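Local coordinates for DUF2442 domain-containing protein (Rhodospirillum rubrum ATCC 11170, PDB 3K8R) that is of unknown function, a small two-sheet member of the DUF2442 family whose two copies join edge strands in the assembly, at residues E60-D64 with D65-A69; A50-P53 with R54-Q57. All blocks are in the same frame, centred on the assembly; numbering follows the deposited sequence.

Contact 1: residues E60-D64 with D65-A69; sequences EGASD and DQLCA
Leu67 N is held by two carbonyl oxygens of the preceding turn: it lies 2.9 Å from Ser63 O, nearly straight out from that C=O, and makes a second, weak bond to Asp64 O. Asp64 O is shared in turn, since Cys68 N reaches it at 3.2 Å. The two sound bonds span i+4 to i, the weak one i+3 to i, opening helix 64-67 with Ser63 as N-cap. The side-chain evidence is reciprocal. Gln66 N points almost straight (166°) at Ser63 OG over 3.2 Å, while Gln66 OE1 accepts from Ser63 N at 3.3 Å, the donor tilted 23° from the amide's carbonyl plane. Together they make a capping box. The serine hydroxyl can receive that amide because it stands between its own backbone N and carbonyl carbon (chi1 64°); the glutamine, extended beyond CG, folds back alongside Ser63 and brings OE1 near Ala62 CA. On the buried side Ala62 CB meets Leu67 CD2 at 4.0 Å, a small apolar contact beside the cap, and Leu67 also packs on Tyr32 and Pro53. With an alanine in place of Ser63, Gln66 N would probably be left without its side-chain acceptor and the capping box reduced to one bond. Two carboxylates follow the cap, each with an arginine partner: Asp64 OD1 bridges to Arg54 and Asp65 OD1 to Arg34. Amides that begin a helix lack acceptors one turn back, so a hydroxyl cap followed by two acidic residues is probably well matched to the positive end of the helix dipole.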
loop_
_atom_site.group_PDB
_atom_site.type_symbol
_atom_site.label_atom_id
_atom_site.label_comp_id
_atom_site.label_asym_id
_atom_site.label_seq_id
_atom_site.Cartn_x
_atom_site.Cartn_y
_atom_site.Cartn_z
ATOM N N GLU A 60 -6.082 -14.005 -12.171
ATOM C CA GLU A 60 -7.154 -13.363 -12.949
ATOM C C GLU A 60 -8.497 -14.069 -12.879
ATOM O O GLU A 60 -9.527 -13.410 -12.918
ATOM C CB GLU A 60 -6.803 -13.241 -14.436
ATOM C CG GLU A 60 -5.563 -12.435 -14.791
ATOM C CD GLU A 60 -4.285 -13.259 -14.790
ATOM O OE1 GLU A 60 -4.189 -14.259 -14.037
ATOM O OE2 GLU A 60 -3.373 -12.899 -15.558
ATOM N N GLY A 61 -8.483 -15.399 -12.797
ATOM C CA GLY A 61 -9.715 -16.180 -12.792
ATOM C C GLY A 61 -10.061 -16.886 -11.500
ATOM O O GLY A 61 -11.011 -17.654 -11.461
ATOM N N ALA A 62 -9.319 -16.624 -10.431
ATOM C CA ALA A 62 -9.582 -17.282 -9.147
ATOM C C ALA A 62 -10.897 -16.827 -8.529
ATOM O O ALA A 62 -11.323 -15.699 -8.741
ATOM C CB ALA A 62 -8.458 -17.024 -8.193
ATOM N N SER A 63 -11.536 -17.708 -7.766
ATOM C CA SER A 63 -12.789 -17.377 -7.106
ATOM C C SER A 63 -12.512 -16.758 -5.748
ATOM O O SER A 63 -11.418 -16.880 -5.220
ATOM C CB SER A 63 -13.623 -18.636 -6.913
ATOM O OG SER A 63 -12.972 -19.541 -6.036
ATOM N N ASP A 64 -13.510 -16.095 -5.176
ATOM C CA ASP A 64 -13.368 -15.529 -3.836
ATOM C C ASP A 64 -12.827 -16.610 -2.919
ATOM O O ASP A 64 -11.795 -16.406 -2.289
ATOM C CB ASP A 64 -14.699 -14.978 -3.310
ATOM C CG ASP A 64 -15.091 -13.674 -3.978
ATOM O OD1 ASP A 64 -14.370 -13.232 -4.898
ATOM O OD2 ASP A 64 -16.107 -13.080 -3.575
ATOM N N ASP A 65 -13.495 -17.766 -2.880
ATOM C CA ASP A 65 -13.039 -18.895 -2.065
ATOM C C ASP A 65 -11.548 -19.152 -2.249
ATOM O O ASP A 65 -10.800 -19.210 -1.276
ATOM C CB ASP A 65 -13.811 -20.175 -2.399
ATOM C CG ASP A 65 -15.150 -20.270 -1.688
ATOM O OD1 ASP A 65 -15.553 -19.326 -0.978
ATOM O OD2 ASP A 65 -15.801 -21.328 -1.822
ATOM N N GLN A 66 -11.114 -19.285 -3.493
ATOM C CA GLN A 66 -9.702 -19.541 -3.761
ATOM C C GLN A 66 -8.781 -18.420 -3.309
ATOM O O GLN A 66 -7.657 -18.677 -2.906
ATOM C CB GLN A 66 -9.483 -19.814 -5.242
ATOM C CG GLN A 66 -10.143 -21.094 -5.670
ATOM C CD GLN A 66 -9.918 -21.420 -7.110
ATOM O OE1 GLN A 66 -9.907 -20.540 -7.971
ATOM N NE2 GLN A 66 -9.752 -22.705 -7.392
ATOM N N LEU A 67 -9.252 -17.181 -3.373
ATOM C CA LEU A 67 -8.423 -16.035 -2.993
ATOM C C LEU A 67 -8.118 -15.993 -1.496
ATOM O O LEU A 67 -7.045 -15.550 -1.101
ATOM C CB LEU A 67 -9.052 -14.724 -3.483
ATOM C CG LEU A 67 -8.957 -14.527 -5.002
ATOM C CD1 LEU A 67 -9.827 -13.378 -5.443
ATOM C CD2 LEU A 67 -7.508 -14.306 -5.438
ATOM N N CYS A 68 -9.038 -16.490 -0.678
ATOM C CA CYS A 68 -8.851 -16.544 0.774
ATOM C C CYS A 68 -7.697 -17.401 1.248
ATOM O O CYS A 68 -7.268 -17.261 2.380
ATOM C CB CYS A 68 -10.100 -17.099 1.425
ATOM S SG CYS A 68 -11.496 -16.086 1.063
ATOM N N ALA A 69 -7.196 -18.283 0.397
ATOM C CA ALA A 69 -6.092 -19.160 0.773
ATOM C C ALA A 69 -4.750 -18.438 0.915
ATOM O O ALA A 69 -3.745 -19.086 1.216
ATOM C CB ALA A 69 -5.967 -20.318 -0.232
#

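Contact 2: residues A50-P53 with R54-Q57; sequences AFPP and RLAQ
Arg54 follows Pro53 in a 3-10 turn, and its CB points away from the preceding residues. The chain is extended from CG to NE, which carries the guanidinium out to Asp64 at the start of helix 64-67, with NH1 bonding Tyr32 OH. Next comes Leu55, whose backbone N donates to Pro52 O at 3.2 Å along a fairly straight line (163°), although the donor stands above the carbonyl plane. Its CG lies beside its own N (chi1 -67°), which brings CD1 to one corner of the Pro52 ring, 3.6 Å from Pro52 CG, the two side chains crossing at a slant. Asn45 and Gly46 of the second subunit pack on Leu55 and Pro52 respectively, placing this apolar pair at the dimer interface. Ala56 closes the turn: its N reaches Pro53 O at 2.9 Å, again from well above the carbonyl plane, and its methyl is directed back toward the same residue. Gln57 then leaves the turn, pairing with Phe98 through the backbone and with Thr100 N through OE1. Both bonds across the contact run from residue i+3 to residue i, which is the evidence for 3-10 rather than alpha geometry. Pro53 suits the start of such a turn, having no N-H to place. The result is a pair of overlapping 3-10 turns that ends edge strand 48-51, whose Ala50 continues the antiparallel sheet into the second subunit.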
loop_
_atom_site.group_PDB
_atom_site.type_symbol
_atom_site.label_atom_id
_atom_site.label_comp_id
_atom_site.label_asym_id
_atom_site.label_seq_id
_atom_site.Cartn_x
_atom_site.Cartn_y
_atom_site.Cartn_z
ATOM N N ALA A 50 -3.378 -2.527 0.302
ATOM C CA ALA A 50 -4.477 -3.303 -0.276
ATOM C C ALA A 50 -4.333 -3.296 -1.784
ATOM O O ALA A 50 -4.096 -2.236 -2.367
ATOM C CB ALA A 50 -5.828 -2.718 0.125
ATOM N N PHE A 51 -4.455 -4.467 -2.408
ATOM C CA PHE A 51 -4.409 -4.574 -3.871
ATOM C C PHE A 51 -5.505 -5.510 -4.346
ATOM O O PHE A 51 -5.830 -6.480 -3.652
ATOM C CB PHE A 51 -3.063 -5.092 -4.343
ATOM C CG PHE A 51 -2.778 -6.516 -3.939
ATOM C CD1 PHE A 51 -2.278 -6.811 -2.678
ATOM C CD2 PHE A 51 -2.984 -7.563 -4.832
ATOM C CE1 PHE A 51 -2.004 -8.136 -2.300
ATOM C CE2 PHE A 51 -2.712 -8.893 -4.465
ATOM C CZ PHE A 51 -2.219 -9.179 -3.197
ATOM N N PRO A 52 -6.123 -5.202 -5.496
ATOM C CA PRO A 52 -7.113 -6.115 -6.059
ATOM C C PRO A 52 -6.364 -7.261 -6.720
ATOM O O PRO A 52 -5.725 -7.048 -7.745
ATOM C CB PRO A 52 -7.831 -5.266 -7.100
ATOM C CG PRO A 52 -6.880 -4.195 -7.435
ATOM C CD PRO A 52 -6.125 -3.905 -6.188
ATOM N N PRO A 53 -6.451 -8.471 -6.146
ATOM C CA PRO A 53 -5.683 -9.623 -6.614
ATOM C C PRO A 53 -5.954 -10.094 -8.051
ATOM O O PRO A 53 -5.062 -10.697 -8.655
ATOM C CB PRO A 53 -6.058 -10.716 -5.613
ATOM C CG PRO A 53 -7.442 -10.374 -5.219
ATOM C CD PRO A 53 -7.523 -8.875 -5.218
ATOM N N ARG A 54 -7.140 -9.833 -8.605
ATOM C CA ARG A 54 -7.425 -10.259 -9.991
ATOM C C ARG A 54 -6.658 -9.465 -11.043
ATOM O O ARG A 54 -6.746 -9.786 -12.219
ATOM C CB ARG A 54 -8.925 -10.279 -10.294
ATOM C CG ARG A 54 -9.643 -11.343 -9.491
ATOM C CD ARG A 54 -11.097 -11.504 -9.858
ATOM N NE ARG A 54 -11.691 -12.600 -9.091
ATOM C CZ ARG A 54 -12.330 -12.477 -7.932
ATOM N NH1 ARG A 54 -12.500 -11.291 -7.373
ATOM N NH2 ARG A 54 -12.811 -13.555 -7.326
ATOM N N LEU A 55 -5.925 -8.434 -10.623
ATOM C CA LEU A 55 -5.033 -7.695 -11.515
ATOM C C LEU A 55 -3.642 -8.345 -11.532
ATOM O O LEU A 55 -2.795 -7.967 -12.341
ATOM C CB LEU A 55 -4.887 -6.230 -11.084
ATOM C CG LEU A 55 -6.102 -5.295 -11.173
ATOM C CD1 LEU A 55 -5.685 -3.877 -10.784
ATOM C CD2 LEU A 55 -6.720 -5.306 -12.565
ATOM N N ALA A 56 -3.421 -9.320 -10.640
ATOM C CA ALA A 56 -2.126 -9.993 -10.490
ATOM C C ALA A 56 -2.034 -11.227 -11.349
ATOM O O ALA A 56 -3.004 -11.971 -11.507
ATOM C CB ALA A 56 -1.881 -10.377 -9.039
ATOM N N GLN A 57 -0.836 -11.453 -11.879
ATOM C CA GLN A 57 -0.578 -12.589 -12.743
ATOM C C GLN A 57 -0.722 -13.910 -12.006
ATOM O O GLN A 57 -0.010 -14.190 -11.020
ATOM C CB GLN A 57 0.823 -12.503 -13.338
ATOM C CG GLN A 57 1.135 -13.673 -14.252
ATOM C CD GLN A 57 2.475 -13.563 -14.897
ATOM O OE1 GLN A 57 3.384 -12.912 -14.383
ATOM N NE2 GLN A 57 2.617 -14.216 -16.034
#

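Overall arrangement
Contact 2 lies nearer the middle of the chain, its centre about 6 Å from the chain centre against about 11 Å for contact 1, yet both are only partly buried. They lie in series along the chain, contact 2 at the exit of strand 48-51 and contact 1 at the start of helix 64-67. Contact 2 relies on i+3 backbone bonds and a proline-leucine pair facing the second subunit; contact 1 uses a side-chain cap and charged residues, with no other chain of the assembly touching it. Arg54 joins them: Arg54 NH2 lies 2.9 Å from Asp64 OD1, a salt bridge, and probably also bonds Ala62 O.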